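Local coordinates for putative iron-regulated protein A (Parabacteroides distasonis ATCC 8503, PDB 4ECG), which binds calcium ions and belongs to the imelysin-like IrpA family, possibly linked to iron regulation; its metalloendopeptidase activity is only putative, at residues A[29-39]-A[225-233]; A[295-303]-A[313-321]. All blocks are in the same frame, centred on the assembly; numbering follows the deposited sequence.

Interaction 1. Residues A[29-39]-A[225-233]. With CA (calcium ion), chain C.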
# COMPACT_ATOMS: atom_id res chain seq x y z
N GLU A 29 -26.23 5.11 -15.12
CA GLU A 29 -24.90 4.98 -15.69
C GLU A 29 -24.11 6.27 -15.60
O GLU A 29 -22.93 6.20 -15.25
CB GLU A 29 -24.94 4.43 -17.11
CG GLU A 29 -25.31 2.95 -17.08
CD GLU A 29 -25.19 2.25 -18.41
OE1 GLU A 29 -24.17 2.47 -19.08
OE2 GLU A 29 -26.11 1.48 -18.74
N ASP A 30 -24.75 7.41 -15.88
CA ASP A 30 -24.09 8.71 -15.78
C ASP A 30 -23.62 8.92 -14.33
O ASP A 30 -22.53 9.49 -14.08
CB ASP A 30 -24.95 9.90 -16.26
CG ASP A 30 -25.15 9.93 -17.82
OD1 ASP A 30 -24.30 9.42 -18.58
OD2 ASP A 30 -26.16 10.49 -18.29
N GLN A 31 -24.40 8.41 -13.37
CA GLN A 31 -24.05 8.59 -11.94
C GLN A 31 -22.83 7.77 -11.56
O GLN A 31 -21.93 8.25 -10.90
CB GLN A 31 -25.22 8.20 -11.01
CG GLN A 31 -26.13 9.35 -10.62
CD GLN A 31 -27.56 8.94 -10.26
OE1 GLN A 31 -27.87 7.77 -10.10
NE2 GLN A 31 -28.43 9.92 -10.15
N MSE A 32 -22.84 6.52 -11.98
CA MSE A 32 -21.73 5.60 -11.75
C MSE A 32 -20.47 6.08 -12.47
O MSE A 32 -19.38 5.95 -11.93
CB MSE A 32 -22.11 4.20 -12.24
CG MSE A 32 -22.93 3.38 -11.23
SE MSE A 32 -23.48 1.69 -11.93
CE MSE A 32 -24.69 2.26 -13.30
N SER A 33 -20.62 6.62 -13.68
CA SER A 33 -19.47 7.14 -14.45
C SER A 33 -18.79 8.33 -13.71
O SER A 33 -17.55 8.47 -13.71
CB SER A 33 -19.95 7.53 -15.84
OG SER A 33 -18.86 7.81 -16.69
N ALA A 34 -19.60 9.15 -13.06
CA ALA A 34 -19.07 10.32 -12.29
C ALA A 34 -18.31 9.86 -11.03
O ALA A 34 -17.34 10.49 -10.62
CB ALA A 34 -20.20 11.31 -11.93
N VAL A 35 -18.74 8.77 -10.41
CA VAL A 35 -18.01 8.20 -9.28
C VAL A 35 -16.61 7.73 -9.74
O VAL A 35 -15.59 8.05 -9.10
CB VAL A 35 -18.80 7.04 -8.63
CG1 VAL A 35 -17.90 6.21 -7.72
CG2 VAL A 35 -20.04 7.59 -7.91
N VAL A 36 -16.56 7.03 -10.86
CA VAL A 36 -15.29 6.56 -11.45
C VAL A 36 -14.42 7.75 -11.85
O VAL A 36 -13.23 7.77 -11.56
CB VAL A 36 -15.57 5.66 -12.69
CG1 VAL A 36 -14.28 5.29 -13.39
CG2 VAL A 36 -16.40 4.44 -12.30
N ALA A 37 -15.00 8.75 -12.50
CA ALA A 37 -14.26 9.98 -12.83
C ALA A 37 -13.67 10.61 -11.57
O ALA A 37 -12.49 10.88 -11.51
CB ALA A 37 -15.12 10.99 -13.64
N THR A 38 -14.48 10.80 -10.55
CA THR A 38 -13.99 11.45 -9.32
C THR A 38 -12.94 10.58 -8.62
O THR A 38 -11.97 11.08 -8.03
CB THR A 38 -15.14 11.61 -8.33
OG1 THR A 38 -16.21 12.40 -8.91
CG2 THR A 38 -14.64 12.18 -7.02
N PHE A 39 -13.11 9.26 -8.67
CA PHE A 39 -12.09 8.37 -8.14
C PHE A 39 -10.74 8.62 -8.85
O PHE A 39 -9.73 8.83 -8.18
CB PHE A 39 -12.48 6.87 -8.24
CG PHE A 39 -11.31 5.96 -8.03
CD1 PHE A 39 -10.81 5.76 -6.76
CD2 PHE A 39 -10.65 5.41 -9.10
CE1 PHE A 39 -9.69 4.97 -6.55
CE2 PHE A 39 -9.53 4.63 -8.92
CZ PHE A 39 -9.05 4.42 -7.63
N VAL A 225 -19.29 0.59 -17.31
CA VAL A 225 -19.12 1.34 -16.06
C VAL A 225 -19.25 0.44 -14.84
O VAL A 225 -18.63 0.71 -13.80
CB VAL A 225 -20.09 2.54 -15.93
CG1 VAL A 225 -21.54 2.07 -15.73
CG2 VAL A 225 -19.63 3.45 -14.79
N TYR A 226 -20.06 -0.61 -14.96
CA TYR A 226 -20.19 -1.59 -13.87
C TYR A 226 -18.86 -2.30 -13.64
O TYR A 226 -18.51 -2.62 -12.52
CB TYR A 226 -21.29 -2.62 -14.16
CG TYR A 226 -22.71 -2.08 -14.31
CD1 TYR A 226 -23.51 -1.84 -13.19
CD2 TYR A 226 -23.25 -1.83 -15.57
CE1 TYR A 226 -24.80 -1.35 -13.32
CE2 TYR A 226 -24.55 -1.33 -15.71
CZ TYR A 226 -25.32 -1.10 -14.57
OH TYR A 226 -26.60 -0.63 -14.67
N GLN A 227 -18.12 -2.57 -14.70
CA GLN A 227 -16.84 -3.17 -14.52
C GLN A 227 -15.86 -2.27 -13.83
O GLN A 227 -15.05 -2.74 -13.05
CB GLN A 227 -16.29 -3.65 -15.87
CG GLN A 227 -17.11 -4.81 -16.43
CD GLN A 227 -16.49 -5.44 -17.67
OE1 GLN A 227 -15.29 -5.34 -17.91
NE2 GLN A 227 -17.32 -6.08 -18.43
N ALA A 228 -15.93 -0.97 -14.11
CA ALA A 228 -15.05 0.02 -13.48
C ALA A 228 -15.29 0.14 -11.97
O ALA A 228 -14.37 0.10 -11.21
CB ALA A 228 -15.19 1.39 -14.17
N ILE A 229 -16.54 0.27 -11.55
CA ILE A 229 -16.90 0.24 -10.13
C ILE A 229 -16.50 -1.08 -9.46
O ILE A 229 -16.02 -1.07 -8.36
CB ILE A 229 -18.44 0.44 -9.90
CG1 ILE A 229 -18.93 1.86 -10.27
CG2 ILE A 229 -18.82 0.20 -8.45
CD1 ILE A 229 -18.48 2.87 -9.26
N GLU A 230 -16.78 -2.22 -10.10
CA GLU A 230 -16.40 -3.57 -9.56
C GLU A 230 -14.88 -3.62 -9.36
O GLU A 230 -14.41 -4.16 -8.37
CB GLU A 230 -16.87 -4.73 -10.48
CG GLU A 230 -16.61 -6.17 -9.96
CD GLU A 230 -16.98 -7.29 -10.97
OE1 GLU A 230 -17.18 -6.98 -12.18
OE2 GLU A 230 -17.11 -8.47 -10.56
N LEU A 231 -14.13 -3.01 -10.27
CA LEU A 231 -12.66 -2.96 -10.17
C LEU A 231 -12.22 -2.24 -8.91
O LEU A 231 -11.29 -2.69 -8.21
CB LEU A 231 -12.07 -2.28 -11.42
CG LEU A 231 -10.62 -2.50 -11.78
CD1 LEU A 231 -10.33 -3.99 -11.93
CD2 LEU A 231 -10.33 -1.74 -13.05
N MSE A 232 -12.88 -1.12 -8.60
CA MSE A 232 -12.50 -0.31 -7.43
C MSE A 232 -12.67 -1.15 -6.19
O MSE A 232 -11.86 -1.05 -5.28
CB MSE A 232 -13.37 0.95 -7.27
CG MSE A 232 -13.20 2.07 -8.34
SE MSE A 232 -14.55 3.44 -8.25
CE MSE A 232 -14.12 4.16 -6.52
N LEU A 233 -13.74 -1.97 -6.14
CA LEU A 233 -14.14 -2.70 -4.92
C LEU A 233 -13.48 -4.07 -4.79
O LEU A 233 -13.56 -4.69 -3.75
CB LEU A 233 -15.65 -2.88 -4.88
CG LEU A 233 -16.41 -1.60 -4.48
CD1 LEU A 233 -17.81 -1.59 -5.08
CD2 LEU A 233 -16.47 -1.47 -2.96
CA CA C . -13.46 -6.58 -17.59
O HOH W 1 -21.13 1.86 -19.30
O HOH W 2 -13.44 -7.10 -20.15
O HOH W 3 -14.58 -8.60 -17.87
O HOH W 4 -11.54 -8.03 -17.25
O HOH W 5 -14.51 -7.10 -15.56
O HOH W 6 -12.40 -4.99 -15.75
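Val225 enters helix 29-68 as a knob, its side chain held in the hole made by Glu29, Met32, Ser33 and Val36, a knob-into-hole fit between helices of the all-helical imelysin-like fold. CG2, anti to the backbone N, packs on the backbone of helix 29-68, 3.5 Å from Ser33 N; CG1, in the crowded position between N and the carbonyl carbon (chi1 70°), lies beside Glu29 CG and Met32 CE. Segments 29-39 and 225-233 run 43° apart, their axes within 9.4 Å. One turn on, Ile229 CD1 touches both Val35 CG1, at 3.7 Å, and Val36 CG2, at 4.0 Å, while Ala228 CB abuts Val36 CG2. At the far end Met232, bent at chi3, slides past Phe39 in the opposite sense: CE lies 3.6 Å from Phe39 CB, CG sits over one face of the ring, offset toward its rim, and the selenium approaches obliquely in a Met-aromatic contact. Phe94 meets this ring edge-to-face.

Buried Met32 lays SE obliquely against the Tyr226 ring, 3.6 Å from CE1, a second Met-aromatic contact. Toward solvent, past Met32, the fit slackens: Tyr226 is partly exposed and Glu29 exposed. An alanine in place of Tyr226 would probably leave the selenium and methyl of Met32 without the phenol ring they lie against, opening a gap on that side and leaving the selenoether end less restrained. Water 1 donates to Glu29 OE1 and accepts from Val225 N at 3.0 Å. Nearby, Gln227 OE1 binds a calcium ion at 2.2 Å, joined by Ser221 O and five waters. No direct hydrogen bond crosses between the segments, so apolar fit and selenium-ring contacts carry the join, leaving polar chemistry to its margin.

Interaction 2. Residues A[295-303]-A[313-321]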
# COMPACT_ATOMS: atom_id res chain seq x y z
N ILE A 295 -8.74 2.85 1.54
CA ILE A 295 -10.15 2.45 1.33
C ILE A 295 -11.11 3.65 1.55
O ILE A 295 -12.07 3.87 0.80
CB ILE A 295 -10.58 1.31 2.29
CG1 ILE A 295 -9.76 0.03 2.04
CG2 ILE A 295 -12.05 1.03 2.15
CD1 ILE A 295 -10.03 -1.08 3.03
N LYS A 296 -10.81 4.39 2.60
CA LYS A 296 -11.61 5.48 3.09
C LYS A 296 -11.66 6.58 2.06
O LYS A 296 -12.73 7.08 1.75
CB LYS A 296 -11.05 5.99 4.42
CG LYS A 296 -11.95 6.98 5.13
CD LYS A 296 -11.43 7.36 6.51
CE LYS A 296 -12.30 8.37 7.20
NZ LYS A 296 -11.69 8.88 8.46
N ASN A 297 -10.52 6.91 1.52
CA ASN A 297 -10.40 7.90 0.44
C ASN A 297 -11.20 7.48 -0.74
O ASN A 297 -11.88 8.30 -1.34
CB ASN A 297 -8.93 8.02 0.02
CG ASN A 297 -8.06 8.73 1.06
OD1 ASN A 297 -8.56 9.31 2.08
ND2 ASN A 297 -6.74 8.71 0.81
N ALA A 298 -11.07 6.19 -1.10
CA ALA A 298 -11.78 5.60 -2.24
C ALA A 298 -13.30 5.70 -2.06
O ALA A 298 -13.99 5.97 -3.04
CB ALA A 298 -11.41 4.11 -2.43
N TYR A 299 -13.80 5.43 -0.85
CA TYR A 299 -15.22 5.27 -0.61
C TYR A 299 -15.88 6.65 -0.58
O TYR A 299 -17.02 6.81 -1.00
CB TYR A 299 -15.45 4.55 0.75
CG TYR A 299 -16.88 4.19 1.09
CD1 TYR A 299 -17.54 3.21 0.39
CD2 TYR A 299 -17.58 4.83 2.12
CE1 TYR A 299 -18.85 2.92 0.67
CE2 TYR A 299 -18.90 4.51 2.42
CZ TYR A 299 -19.52 3.54 1.68
OH TYR A 299 -20.83 3.17 1.93
N PHE A 300 -15.17 7.63 0.00
CA PHE A 300 -15.71 8.98 0.15
C PHE A 300 -15.29 9.88 -1.01
O PHE A 300 -15.70 11.01 -1.07
CB PHE A 300 -15.31 9.60 1.52
CG PHE A 300 -15.91 8.90 2.71
CD1 PHE A 300 -17.26 8.89 2.91
CD2 PHE A 300 -15.13 8.20 3.60
CE1 PHE A 300 -17.83 8.21 4.00
CE2 PHE A 300 -15.67 7.54 4.69
CZ PHE A 300 -17.03 7.54 4.88
N GLY A 301 -14.45 9.40 -1.91
CA GLY A 301 -14.21 10.14 -3.14
C GLY A 301 -13.28 11.32 -3.08
O GLY A 301 -13.40 12.22 -3.89
N GLY A 302 -12.33 11.31 -2.15
CA GLY A 302 -11.24 12.30 -2.13
C GLY A 302 -10.18 11.93 -1.09
O GLY A 302 -10.46 11.17 -0.17
N ARG A 303 -8.96 12.41 -1.23
CA ARG A 303 -7.97 12.18 -0.15
C ARG A 303 -8.39 12.83 1.19
O ARG A 303 -8.84 13.98 1.23
CB ARG A 303 -6.61 12.69 -0.55
CG ARG A 303 -6.07 12.18 -1.88
CD ARG A 303 -4.60 12.52 -1.95
NE ARG A 303 -3.85 11.70 -0.97
CZ ARG A 303 -2.53 11.67 -0.82
NH1 ARG A 303 -1.74 12.39 -1.57
NH2 ARG A 303 -1.98 10.90 0.10
N SER A 313 -20.26 12.59 -5.81
CA SER A 313 -19.95 11.47 -6.67
C SER A 313 -18.94 10.52 -6.01
O SER A 313 -17.78 10.46 -6.38
CB SER A 313 -19.51 11.93 -8.06
OG SER A 313 -18.61 12.99 -8.01
N SER A 314 -19.44 9.78 -5.04
CA SER A 314 -18.67 8.78 -4.30
C SER A 314 -19.46 7.50 -4.20
O SER A 314 -20.69 7.53 -4.32
CB SER A 314 -18.39 9.25 -2.86
OG SER A 314 -19.55 9.72 -2.18
N LEU A 315 -18.74 6.41 -3.93
CA LEU A 315 -19.35 5.14 -3.61
C LEU A 315 -20.21 5.30 -2.39
O LEU A 315 -21.26 4.62 -2.25
CB LEU A 315 -18.31 4.03 -3.34
CG LEU A 315 -17.67 3.38 -4.54
CD1 LEU A 315 -16.49 2.46 -4.14
CD2 LEU A 315 -18.79 2.71 -5.32
N HIS A 316 -19.78 6.18 -1.48
CA HIS A 316 -20.58 6.51 -0.31
C HIS A 316 -21.94 7.00 -0.68
O HIS A 316 -22.94 6.51 -0.17
CB HIS A 316 -19.86 7.54 0.54
CG HIS A 316 -20.74 8.22 1.55
ND1 HIS A 316 -21.25 7.57 2.61
CD2 HIS A 316 -21.18 9.54 1.63
CE1 HIS A 316 -22.01 8.45 3.33
NE2 HIS A 316 -21.96 9.64 2.72
N ALA A 317 -22.00 7.97 -1.58
CA ALA A 317 -23.28 8.54 -1.96
C ALA A 317 -24.13 7.46 -2.61
O ALA A 317 -25.30 7.33 -2.27
CB ALA A 317 -23.08 9.70 -2.92
N LEU A 318 -23.56 6.67 -3.52
CA LEU A 318 -24.37 5.69 -4.23
C LEU A 318 -24.88 4.62 -3.26
O LEU A 318 -26.06 4.27 -3.28
CB LEU A 318 -23.63 5.04 -5.38
CG LEU A 318 -23.28 5.89 -6.61
CD1 LEU A 318 -22.66 4.96 -7.66
CD2 LEU A 318 -24.48 6.64 -7.15
N THR A 319 -24.02 4.15 -2.36
CA THR A 319 -24.48 3.18 -1.35
C THR A 319 -25.58 3.74 -0.45
O THR A 319 -26.57 3.06 -0.17
CB THR A 319 -23.29 2.76 -0.50
OG1 THR A 319 -22.23 2.42 -1.38
CG2 THR A 319 -23.63 1.59 0.42
N LYS A 320 -25.41 4.98 0.02
CA LYS A 320 -26.44 5.63 0.83
C LYS A 320 -27.80 5.58 0.12
O LYS A 320 -28.81 5.15 0.71
CB LYS A 320 -26.03 7.07 1.16
CG LYS A 320 -26.81 7.75 2.29
CD LYS A 320 -26.21 9.10 2.67
CE LYS A 320 -27.24 9.99 3.35
NZ LYS A 320 -26.58 11.16 4.00
N MSE A 321 -27.80 6.01 -1.14
CA MSE A 321 -28.98 5.99 -2.02
C MSE A 321 -29.60 4.58 -2.13
O MSE A 321 -30.81 4.45 -2.09
CB MSE A 321 -28.57 6.54 -3.41
CG MSE A 321 -29.68 6.65 -4.51
SE MSE A 321 -28.95 6.43 -6.36
CE MSE A 321 -27.60 7.89 -6.22
O HOH W 7 -16.01 6.87 -4.37
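Tyr299 lays its ring across the first turn of helix 315-322 and has more surface buried here than any other residue of the two segments. CG stands anti to the backbone N (chi1 -174°), carrying the ring forward over the backbone of His316, whose CA lies 3.7 Å above the ring plane, toward the rim. His316 CB adds a CH-pi contact to the same ring, and Tyr299 CD1 brushes Leu315 CB. The phenol oxygen goes further, OH reaching 3.5 Å from Thr319 CB.

His316 is gripped from both its backbone and its ring. Its N donates to Tyr299 O over 2.9 Å, in the carbonyl plane and with an N-H...O angle of 148°. Phe300 CE1 stands over one face of the imidazole, 3.7 Å from His316 ND1, with the ring planes inclined at 55°. His316 ND1 and Tyr299 OH both hydrogen-bond Asp327 OD1, so a single carboxylate oxygen helps to fix two members of this buried aromatic cluster.

Water 7 bridges the segments as well, donating to Ala298 O and accepting from Leu315 N at 2.8 Å. Ser314 is the N-cap: its OG accepts from Ala317 N and also hydrogen-bonds Ser311 O, while its CB packs against Tyr299 O. Gly301 leaves the helix with positive phi, and a CB there would probably crowd Ser314 CB. Cap and aromatic cluster thus join helices 284-300 and 315-322 as a helix-loop-helix. Helix 324-343 packs on Tyr299 through Met330 and Ile334, helix 239-259 meets Ala298 and Leu315 through Met239, and helix 29-68 lies against Leu318.

Overall arrangement
Interaction 1 joins the start of helix 29-68 to helix 225-233, segments 186 residues apart in the chain; interaction 2, which follows it in sequence, joins consecutive helices across a short loop. Their centres lie 11 Å apart, on the same side of the chain's centre. They touch directly: Thr38 OG1 and Ser313 OG are 2.6 Å apart, a probable hydrogen bond, and Val35 packs on the backbone of Ser314. Helix 315-322 ties them further, as Leu318 touches Met32 and Val35 while Leu315 meets Met232. Together they pack as neighbouring, largely buried contacts of this mostly helical imelysin-like protein, with a calcium site at the edge of interaction 1.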